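PDB 3GJA: CytC3 from Streptomyces, which probably chlorinates, as a nonheme iron halogenase, an unactivated carbon of an amino acid carried on a partner protein during natural-product biosynthesis. Local coordinates for residues Leu163-Gly168 and Ser236-Ala241; Gly145-Trp150 and Ala231-Ser236; Asn60-Ile65 and Tyr277-Asn282. One frame throughout, in Å; residues are numbered along the deposited sequence.

Overall arrangement
Read from the N terminus, the chain first passes residues 60-65, which wait for 277-282 to close the widest loop, interaction 3. Inside it, 145-150 on strand 147-152 opens interaction 2, and 163-168 opens interaction 1 before either is closed, so these two cross. Residues 231-236 then pair with 145-150, and 236-241 with 163-168; S236 belongs to both, and L163 packs on W150 where the contacts touch, their centres about 10 Å apart. Interaction 2 joins neighbouring strands of the main antiparallel sheet, and interaction 1 a small two-stranded ribbon beside it. Interaction 3, about 12 Å from both by nearest atoms, ties a short helix to a late hairpin.

Interaction 1: residues Leu163-Gly168 and Ser236-Ala241; sequences LQLMPG and SNTMHA
Q164 and A241 are clipped together by a pair of backbone hydrogen bonds, Q164 N to A241 O at 2.7 Å and A241 N to Q164 O at 2.9 Å, making them an antiparallel hydrogen-bonded pair. The first bond is bent, with an N-H...O angle of 142°. Beside it, CD1 of L165 reaches the CB of H240 at 3.4 Å; chi1 of the leucine (-70°) sets CG anti to the carbonyl carbon, and chi2 (-51°) turns CD1 to the other strand. Past this point the two backbones diverge, and a loose apolar touch follows, M166 SD to M239 CG at 4.2 Å.

Further out, the imidazole of H240 has its rotation fixed by its own segment: ND1 donates to T238 O at 3.2 Å, and the carbonyl oxygen lies close to the ring plane. T238 is held in turn, its OG1 hydrogen-bonding to the backbone oxygens of G24 and W235. W117 packs on A241 and M166, while Y25 of strand 25-30 touches L165. The ring of H240 meets that of H118, and the backbones of these two residues are also hydrogen-bonded. H118 begins an H-X-A sequence and H240 lies beside it, consistent with the two iron-binding histidines of nonheme iron halogenases, probably facing the active site of the cupin-type barrel.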
loop_
_atom_site.group_PDB
_atom_site.type_symbol
_atom_site.label_atom_id
_atom_site.label_comp_id
_atom_site.label_asym_id
_atom_site.label_seq_id
_atom_site.Cartn_x
_atom_site.Cartn_y
_atom_site.Cartn_z
ATOM N N LEU A 163 4.212 -13.226 -4.480
ATOM C CA LEU A 163 3.593 -13.405 -3.179
ATOM C C LEU A 163 2.761 -14.686 -3.160
ATOM O O LEU A 163 2.384 -15.221 -4.206
ATOM C CB LEU A 163 2.692 -12.203 -2.858
ATOM C CG LEU A 163 3.340 -10.809 -2.920
ATOM C CD1 LEU A 163 2.264 -9.729 -2.860
ATOM C CD2 LEU A 163 4.337 -10.649 -1.777
ATOM N N GLN A 164 2.480 -15.168 -1.954
ATOM C CA GLN A 164 1.679 -16.370 -1.757
ATOM C C GLN A 164 0.633 -16.083 -0.685
ATOM O O GLN A 164 0.957 -15.574 0.390
ATOM C CB GLN A 164 2.567 -17.521 -1.305
ATOM C CG GLN A 164 3.560 -17.981 -2.338
ATOM C CD GLN A 164 4.590 -18.915 -1.750
ATOM O OE1 GLN A 164 5.537 -18.478 -1.099
ATOM N NE2 GLN A 164 4.401 -20.214 -1.959
ATOM N N LEU A 165 -0.621 -16.389 -0.994
ATOM C CA LEU A 165 -1.731 -16.182 -0.064
ATOM C C LEU A 165 -2.492 -17.498 0.080
ATOM O O LEU A 165 -2.416 -18.355 -0.792
ATOM C CB LEU A 165 -2.699 -15.118 -0.599
ATOM C CG LEU A 165 -2.334 -13.637 -0.685
ATOM C CD1 LEU A 165 -1.802 -13.183 0.652
ATOM C CD2 LEU A 165 -1.314 -13.395 -1.770
ATOM N N MET A 166 -3.209 -17.678 1.181
ATOM C CA MET A 166 -3.987 -18.902 1.337
ATOM C C MET A 166 -5.435 -18.557 1.660
ATOM O O MET A 166 -5.708 -17.627 2.420
ATOM C CB MET A 166 -3.398 -19.819 2.427
ATOM C CG MET A 166 -3.317 -19.236 3.831
ATOM S SD MET A 166 -2.972 -20.535 5.080
ATOM C CE MET A 166 -1.392 -21.175 4.513
ATOM N N PRO A 167 -6.383 -19.292 1.064
ATOM C CA PRO A 167 -7.818 -19.082 1.275
ATOM C C PRO A 167 -8.179 -19.228 2.749
ATOM O O PRO A 167 -7.311 -19.502 3.574
ATOM C CB PRO A 167 -8.452 -20.171 0.419
ATOM C CG PRO A 167 -7.465 -20.339 -0.687
ATOM C CD PRO A 167 -6.153 -20.329 0.049
ATOM N N GLY A 168 -9.455 -19.055 3.076
ATOM C CA GLY A 168 -9.870 -19.176 4.461
ATOM C C GLY A 168 -9.325 -18.012 5.259
ATOM O O GLY A 168 -8.416 -17.323 4.803
ATOM N N SER A 236 -3.091 -5.727 5.420
ATOM C CA SER A 236 -1.655 -5.780 5.660
ATOM C C SER A 236 -1.229 -6.964 6.537
ATOM O O SER A 236 -0.104 -7.455 6.423
ATOM C CB SER A 236 -1.202 -4.478 6.320
ATOM O OG SER A 236 -1.984 -4.215 7.478
ATOM N N ASN A 237 -2.126 -7.419 7.406
ATOM C CA ASN A 237 -1.823 -8.522 8.317
ATOM C C ASN A 237 -2.321 -9.897 7.868
ATOM O O ASN A 237 -2.324 -10.844 8.652
ATOM C CB ASN A 237 -2.383 -8.207 9.706
ATOM C CG ASN A 237 -3.893 -8.096 9.715
ATOM O OD1 ASN A 237 -4.488 -7.491 8.822
ATOM N ND2 ASN A 237 -4.525 -8.669 10.736
ATOM N N THR A 238 -2.737 -10.012 6.611
ATOM C CA THR A 238 -3.223 -11.291 6.113
ATOM C C THR A 238 -2.090 -12.306 6.016
ATOM O O THR A 238 -0.971 -11.976 5.630
ATOM C CB THR A 238 -3.876 -11.137 4.726
ATOM O OG1 THR A 238 -5.021 -10.285 4.840
ATOM C CG2 THR A 238 -4.304 -12.490 4.176
ATOM N N MET A 239 -2.392 -13.544 6.376
ATOM C CA MET A 239 -1.414 -14.621 6.325
ATOM C C MET A 239 -0.841 -14.719 4.919
ATOM O O MET A 239 -1.583 -14.857 3.954
ATOM C CB MET A 239 -2.087 -15.947 6.683
ATOM C CG MET A 239 -1.136 -17.131 6.777
ATOM S SD MET A 239 0.012 -16.931 8.140
ATOM C CE MET A 239 -1.050 -17.277 9.517
ATOM N N HIS A 240 0.475 -14.638 4.788
ATOM C CA HIS A 240 1.068 -14.756 3.468
ATOM C C HIS A 240 2.530 -15.164 3.513
ATOM O O HIS A 240 3.180 -15.099 4.558
ATOM C CB HIS A 240 0.934 -13.447 2.686
ATOM C CG HIS A 240 1.957 -12.421 3.049
ATOM N ND1 HIS A 240 1.878 -11.662 4.194
ATOM C CD2 HIS A 240 3.092 -12.034 2.417
ATOM C CE1 HIS A 240 2.917 -10.848 4.254
ATOM N NE2 HIS A 240 3.670 -11.053 3.188
ATOM N N ALA A 241 3.028 -15.582 2.354
ATOM C CA ALA A 241 4.410 -16.001 2.188
ATOM C C ALA A 241 4.874 -15.491 0.829
ATOM O O ALA A 241 4.139 -14.790 0.146
ATOM C CB ALA A 241 4.502 -17.525 2.241
#

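Interaction 2: residues Gly145-Trp150 and Ala231-Ser236; sequences GTITVW and AVIFWS. With ACT (acetate ion), chain E.
The indole of W235 carries I147 on one face: CD1 sits over the middle of the six-membered ring, 3.5 Å from its centroid and 8° off the normal, a CH-pi contact. At the rim of the same indole, T146 N lies in plane, 3.7 Å from W235 CE3. F234 is covered less centrally, T148 CB standing over one face toward the rim at 4.0 Å from the ring centroid, while W150 CB meets the edge at F234 CE1. CG of F234, between its backbone N and carbonyl carbon (chi1 57°), lays the ring against T148. The indole of W150 swings away from the partner strand, and its NE1 donates near the ring plane to OXT of an acetate ion, probably from crystallisation, at 2.6 Å.

Between the two faces, the backbone joins T148 with F234 and W150 with V232 as hydrogen-bonded pairs. Just beyond the last bridge, S236 N donates to T146 O and S236 OG accepts from T146 N at 3.1 Å. Cutting W235 back to an alanine would probably leave I147 CD1 without its aromatic floor and open a gap beside F143 and F20. I147, V149, I233 and W235 occupy the face on which helix 84-94 packs; T148, W150, V232 and F234 share the other. Strands 147-152 and 230-235 are neighbours in the main antiparallel sheet, consistent with the double-stranded beta-helix (cupin) barrel of the phytanoyl-CoA dioxygenase family.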
loop_
_atom_site.group_PDB
_atom_site.type_symbol
_atom_site.label_atom_id
_atom_site.label_comp_id
_atom_site.label_asym_id
_atom_site.label_seq_id
_atom_site.Cartn_x
_atom_site.Cartn_y
_atom_site.Cartn_z
ATOM N N GLY A 145 -4.856 -2.843 11.389
ATOM C CA GLY A 145 -4.650 -3.228 10.007
ATOM C C GLY A 145 -4.859 -2.105 9.004
ATOM O O GLY A 145 -5.441 -1.065 9.317
ATOM N N THR A 146 -4.380 -2.320 7.785
ATOM C CA THR A 146 -4.514 -1.332 6.729
ATOM C C THR A 146 -4.674 -2.053 5.388
ATOM O O THR A 146 -3.922 -2.974 5.072
ATOM C CB THR A 146 -3.277 -0.409 6.679
ATOM O OG1 THR A 146 -3.443 0.571 5.645
ATOM C CG2 THR A 146 -2.016 -1.219 6.394
ATOM N N ILE A 147 -5.676 -1.652 4.618
ATOM C CA ILE A 147 -5.911 -2.258 3.316
ATOM C C ILE A 147 -4.741 -1.889 2.421
ATOM O O ILE A 147 -4.455 -0.708 2.205
ATOM C CB ILE A 147 -7.227 -1.742 2.698
ATOM C CG1 ILE A 147 -8.410 -2.257 3.523
ATOM C CG2 ILE A 147 -7.352 -2.196 1.241
ATOM C CD1 ILE A 147 -8.576 -3.757 3.473
ATOM N N THR A 148 -4.065 -2.912 1.913
ATOM C CA THR A 148 -2.902 -2.733 1.053
ATOM C C THR A 148 -3.255 -3.091 -0.383
ATOM O O THR A 148 -3.828 -4.146 -0.640
ATOM C CB THR A 148 -1.738 -3.648 1.527
ATOM O OG1 THR A 148 -1.454 -3.377 2.905
ATOM C CG2 THR A 148 -0.480 -3.421 0.696
ATOM N N VAL A 149 -2.932 -2.198 -1.310
ATOM C CA VAL A 149 -3.175 -2.428 -2.728
ATOM C C VAL A 149 -1.788 -2.563 -3.357
ATOM O O VAL A 149 -1.060 -1.582 -3.498
ATOM C CB VAL A 149 -3.933 -1.243 -3.375
ATOM C CG1 VAL A 149 -4.199 -1.530 -4.851
ATOM C CG2 VAL A 149 -5.239 -1.009 -2.644
ATOM N N TRP A 150 -1.433 -3.792 -3.715
ATOM C CA TRP A 150 -0.123 -4.120 -4.294
ATOM C C TRP A 150 -0.218 -4.214 -5.822
ATOM O O TRP A 150 -0.710 -5.211 -6.355
ATOM C CB TRP A 150 0.326 -5.469 -3.730
ATOM C CG TRP A 150 1.797 -5.744 -3.696
ATOM C CD1 TRP A 150 2.622 -5.624 -2.613
ATOM C CD2 TRP A 150 2.589 -6.334 -4.737
ATOM N NE1 TRP A 150 3.872 -6.118 -2.905
ATOM C CE2 TRP A 150 3.883 -6.561 -4.201
ATOM C CE3 TRP A 150 2.333 -6.702 -6.066
ATOM C CZ2 TRP A 150 4.915 -7.139 -4.947
ATOM C CZ3 TRP A 150 3.366 -7.282 -6.813
ATOM C CH2 TRP A 150 4.638 -7.495 -6.249
ATOM N N ALA A 231 -3.259 -5.887 -9.743
ATOM C CA ALA A 231 -2.964 -5.727 -8.337
ATOM C C ALA A 231 -3.683 -6.761 -7.498
ATOM O O ALA A 231 -4.649 -7.397 -7.940
ATOM C CB ALA A 231 -3.374 -4.332 -7.874
ATOM N N VAL A 232 -3.185 -6.934 -6.281
ATOM C CA VAL A 232 -3.807 -7.824 -5.336
ATOM C C VAL A 232 -4.113 -6.906 -4.159
ATOM O O VAL A 232 -3.306 -6.050 -3.801
ATOM C CB VAL A 232 -2.874 -8.985 -4.909
ATOM C CG1 VAL A 232 -1.591 -8.448 -4.298
ATOM C CG2 VAL A 232 -3.606 -9.886 -3.919
ATOM N N ILE A 233 -5.299 -7.047 -3.591
ATOM C CA ILE A 233 -5.684 -6.225 -2.464
ATOM C C ILE A 233 -5.796 -7.135 -1.255
ATOM O O ILE A 233 -6.406 -8.207 -1.330
ATOM C CB ILE A 233 -7.038 -5.521 -2.725
ATOM C CG1 ILE A 233 -6.948 -4.698 -4.020
ATOM C CG2 ILE A 233 -7.400 -4.624 -1.535
ATOM C CD1 ILE A 233 -8.217 -3.939 -4.370
ATOM N N PHE A 234 -5.205 -6.712 -0.142
ATOM C CA PHE A 234 -5.237 -7.518 1.069
ATOM C C PHE A 234 -5.005 -6.707 2.327
ATOM O O PHE A 234 -4.408 -5.627 2.290
ATOM C CB PHE A 234 -4.153 -8.599 1.000
ATOM C CG PHE A 234 -2.753 -8.054 0.801
ATOM C CD1 PHE A 234 -2.251 -7.821 -0.479
ATOM C CD2 PHE A 234 -1.931 -7.786 1.896
ATOM C CE1 PHE A 234 -0.948 -7.336 -0.670
ATOM C CE2 PHE A 234 -0.623 -7.298 1.719
ATOM C CZ PHE A 234 -0.132 -7.074 0.431
ATOM N N TRP A 235 -5.482 -7.235 3.448
ATOM C CA TRP A 235 -5.254 -6.595 4.730
ATOM C C TRP A 235 -3.756 -6.775 4.952
ATOM O O TRP A 235 -3.215 -7.850 4.693
ATOM C CB TRP A 235 -6.013 -7.317 5.841
ATOM C CG TRP A 235 -7.438 -6.905 5.988
ATOM C CD1 TRP A 235 -8.542 -7.673 5.754
ATOM C CD2 TRP A 235 -7.918 -5.642 6.464
ATOM N NE1 TRP A 235 -9.678 -6.970 6.061
ATOM C CE2 TRP A 235 -9.326 -5.718 6.500
ATOM C CE3 TRP A 235 -7.292 -4.452 6.864
ATOM C CZ2 TRP A 235 -10.126 -4.650 6.922
ATOM C CZ3 TRP A 235 -8.089 -3.387 7.286
ATOM C CH2 TRP A 235 -9.492 -3.496 7.311
ATOM N N SER A 236 -3.091 -5.727 5.420
ATOM C CA SER A 236 -1.655 -5.780 5.660
ATOM C C SER A 236 -1.229 -6.964 6.537
ATOM O O SER A 236 -0.104 -7.455 6.423
ATOM C CB SER A 236 -1.202 -4.478 6.320
ATOM O OG SER A 236 -1.984 -4.215 7.478
HETATM C C ACT E . 6.102 -7.816 -0.458
HETATM O O ACT E . 7.139 -8.269 -1.192
HETATM O OXT ACT E . 5.330 -7.030 -0.935
HETATM C CH3 ACT E . 5.909 -8.291 0.962
#

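Interaction 3: residues Asn60-Ile65 and Tyr277-Asn282; sequences NGKANI and YGDGIN. With ACT (acetate ion), chain C.
D279, G280 and I281 of the late hairpin press against G61, K62 and A63 at the start of a short helix. The segment enters at the end of strand 276-278, where Y277 and G278 both face I281, a classic beta bulge; Y277 N donates to I281 O at 2.8 Å. From G278 the chain makes a type I' turn, closed by I281 N bonding back to G278 O, with D279 and G280 at its corner in positive phi.

D279 has the largest share of the contact. Its carbonyl oxygen accepts from A63 N at 2.9 Å, the donor lying nearly in line with the C=O bond. A water accepts from K62 N and donates to D279 OD1 at 2.7 Å, while D279 OD2 is taken by A126 N. G61 is the N-cap, and its O accepts from N64 N and I65 N; the turn's carbonyl and the water thus serve N-H groups of the first helical turn, which the helix's own carbonyls cannot reach. K62 bends at chi3 (-63°) to pass its CE by the carboxylate, leaving NZ 4.7 Å from D279 OD2, without contact. NZ instead binds OXT of an acetate ion at 2.8 Å, probably from the crystallisation liquor and also held by R102, Q131 and H125.

G280 follows close to the helix start, its C 3.6 Å from A63 CB; a side chain here would crowd G61 and A63 and, at these backbone angles, jam against D279 O. I281 then turns its CG1 to the same A63 CB at 3.9 Å, and sets CD1 against the acetate methyl carbon.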
loop_
_atom_site.group_PDB
_atom_site.type_symbol
_atom_site.label_atom_id
_atom_site.label_comp_id
_atom_site.label_asym_id
_atom_site.label_seq_id
_atom_site.Cartn_x
_atom_site.Cartn_y
_atom_site.Cartn_z
ATOM N N ASN A 60 19.861 6.414 5.364
ATOM C CA ASN A 60 19.999 4.994 5.062
ATOM C C ASN A 60 18.809 4.221 5.611
ATOM O O ASN A 60 18.830 2.994 5.648
ATOM C CB ASN A 60 21.290 4.424 5.666
ATOM C CG ASN A 60 22.545 5.046 5.073
ATOM O OD1 ASN A 60 22.688 5.147 3.848
ATOM N ND2 ASN A 60 23.471 5.455 5.941
ATOM N N GLY A 61 17.775 4.945 6.034
ATOM C CA GLY A 61 16.589 4.307 6.586
ATOM C C GLY A 61 15.687 3.702 5.529
ATOM O O GLY A 61 15.813 4.014 4.343
ATOM N N LYS A 62 14.772 2.836 5.960
ATOM C CA LYS A 62 13.841 2.175 5.044
ATOM C C LYS A 62 13.080 3.151 4.163
ATOM O O LYS A 62 12.940 2.936 2.955
ATOM C CB LYS A 62 12.806 1.348 5.812
ATOM C CG LYS A 62 13.335 0.098 6.449
ATOM C CD LYS A 62 12.199 -0.854 6.793
ATOM C CE LYS A 62 11.234 -0.265 7.810
ATOM N NZ LYS A 62 10.195 -1.270 8.191
ATOM N N ALA A 63 12.574 4.211 4.789
ATOM C CA ALA A 63 11.789 5.232 4.100
ATOM C C ALA A 63 12.465 5.744 2.832
ATOM O O ALA A 63 11.802 6.017 1.835
ATOM C CB ALA A 63 11.505 6.394 5.049
ATOM N N ASN A 64 13.784 5.860 2.879
ATOM C CA ASN A 64 14.560 6.341 1.745
ATOM C C ASN A 64 14.905 5.204 0.776
ATOM O O ASN A 64 14.614 5.274 -0.424
ATOM C CB ASN A 64 15.845 6.999 2.258
ATOM C CG ASN A 64 16.600 7.745 1.173
ATOM O OD1 ASN A 64 17.108 7.144 0.226
ATOM N ND2 ASN A 64 16.677 9.070 1.306
ATOM N N ILE A 65 15.520 4.156 1.312
ATOM C CA ILE A 65 15.942 3.013 0.515
ATOM C C ILE A 65 14.797 2.303 -0.204
ATOM O O ILE A 65 14.976 1.825 -1.317
ATOM C CB ILE A 65 16.710 2.011 1.397
ATOM C CG1 ILE A 65 17.884 2.728 2.055
ATOM C CG2 ILE A 65 17.229 0.842 0.563
ATOM C CD1 ILE A 65 18.847 3.353 1.071
ATOM N N TYR A 277 10.900 10.636 12.988
ATOM C CA TYR A 277 10.140 9.515 13.533
ATOM C C TYR A 277 10.897 8.186 13.574
ATOM O O TYR A 277 10.554 7.292 14.349
ATOM C CB TYR A 277 8.859 9.357 12.711
ATOM C CG TYR A 277 7.893 8.306 13.205
ATOM C CD1 TYR A 277 7.117 8.520 14.347
ATOM C CD2 TYR A 277 7.732 7.104 12.514
ATOM C CE1 TYR A 277 6.203 7.563 14.785
ATOM C CE2 TYR A 277 6.825 6.143 12.944
ATOM C CZ TYR A 277 6.064 6.379 14.077
ATOM O OH TYR A 277 5.167 5.428 14.499
ATOM N N GLY A 278 11.928 8.054 12.744
ATOM C CA GLY A 278 12.685 6.814 12.708
ATOM C C GLY A 278 12.559 6.122 11.359
ATOM O O GLY A 278 11.584 6.331 10.637
ATOM N N ASP A 279 13.540 5.288 11.026
ATOM C CA ASP A 279 13.564 4.568 9.753
ATOM C C ASP A 279 13.613 5.547 8.587
ATOM O O ASP A 279 13.206 5.227 7.474
ATOM C CB ASP A 279 12.340 3.651 9.614
ATOM C CG ASP A 279 12.419 2.433 10.514
ATOM O OD1 ASP A 279 13.471 1.758 10.503
ATOM O OD2 ASP A 279 11.436 2.143 11.223
ATOM N N GLY A 280 14.121 6.744 8.855
ATOM C CA GLY A 280 14.225 7.746 7.818
ATOM C C GLY A 280 12.946 8.530 7.606
ATOM O O GLY A 280 12.876 9.379 6.728
ATOM N N ILE A 281 11.926 8.251 8.402
ATOM C CA ILE A 281 10.666 8.967 8.277
ATOM C C ILE A 281 10.726 10.317 8.992
ATOM O O ILE A 281 11.046 10.387 10.179
ATOM C CB ILE A 281 9.502 8.185 8.913
ATOM C CG1 ILE A 281 9.243 6.892 8.148
ATOM C CG2 ILE A 281 8.248 9.051 8.934
ATOM C CD1 ILE A 281 8.222 6.005 8.824
ATOM N N ASN A 282 10.423 11.385 8.267
ATOM C CA ASN A 282 10.388 12.715 8.867
ATOM C C ASN A 282 9.010 13.279 8.559
ATOM O O ASN A 282 8.711 13.616 7.417
ATOM C CB ASN A 282 11.479 13.614 8.287
ATOM C CG ASN A 282 11.535 14.966 8.976
ATOM O OD1 ASN A 282 12.612 15.471 9.286
ATOM N ND2 ASN A 282 10.373 15.560 9.214
HETATM C C ACT C . 8.005 0.905 9.338
HETATM O O ACT C . 6.901 0.637 8.611
HETATM O OXT ACT C . 8.543 0.021 9.972
HETATM C CH3 ACT C . 8.570 2.301 9.365
HETATM O O HOH W 1 15.082 1.712 8.289
#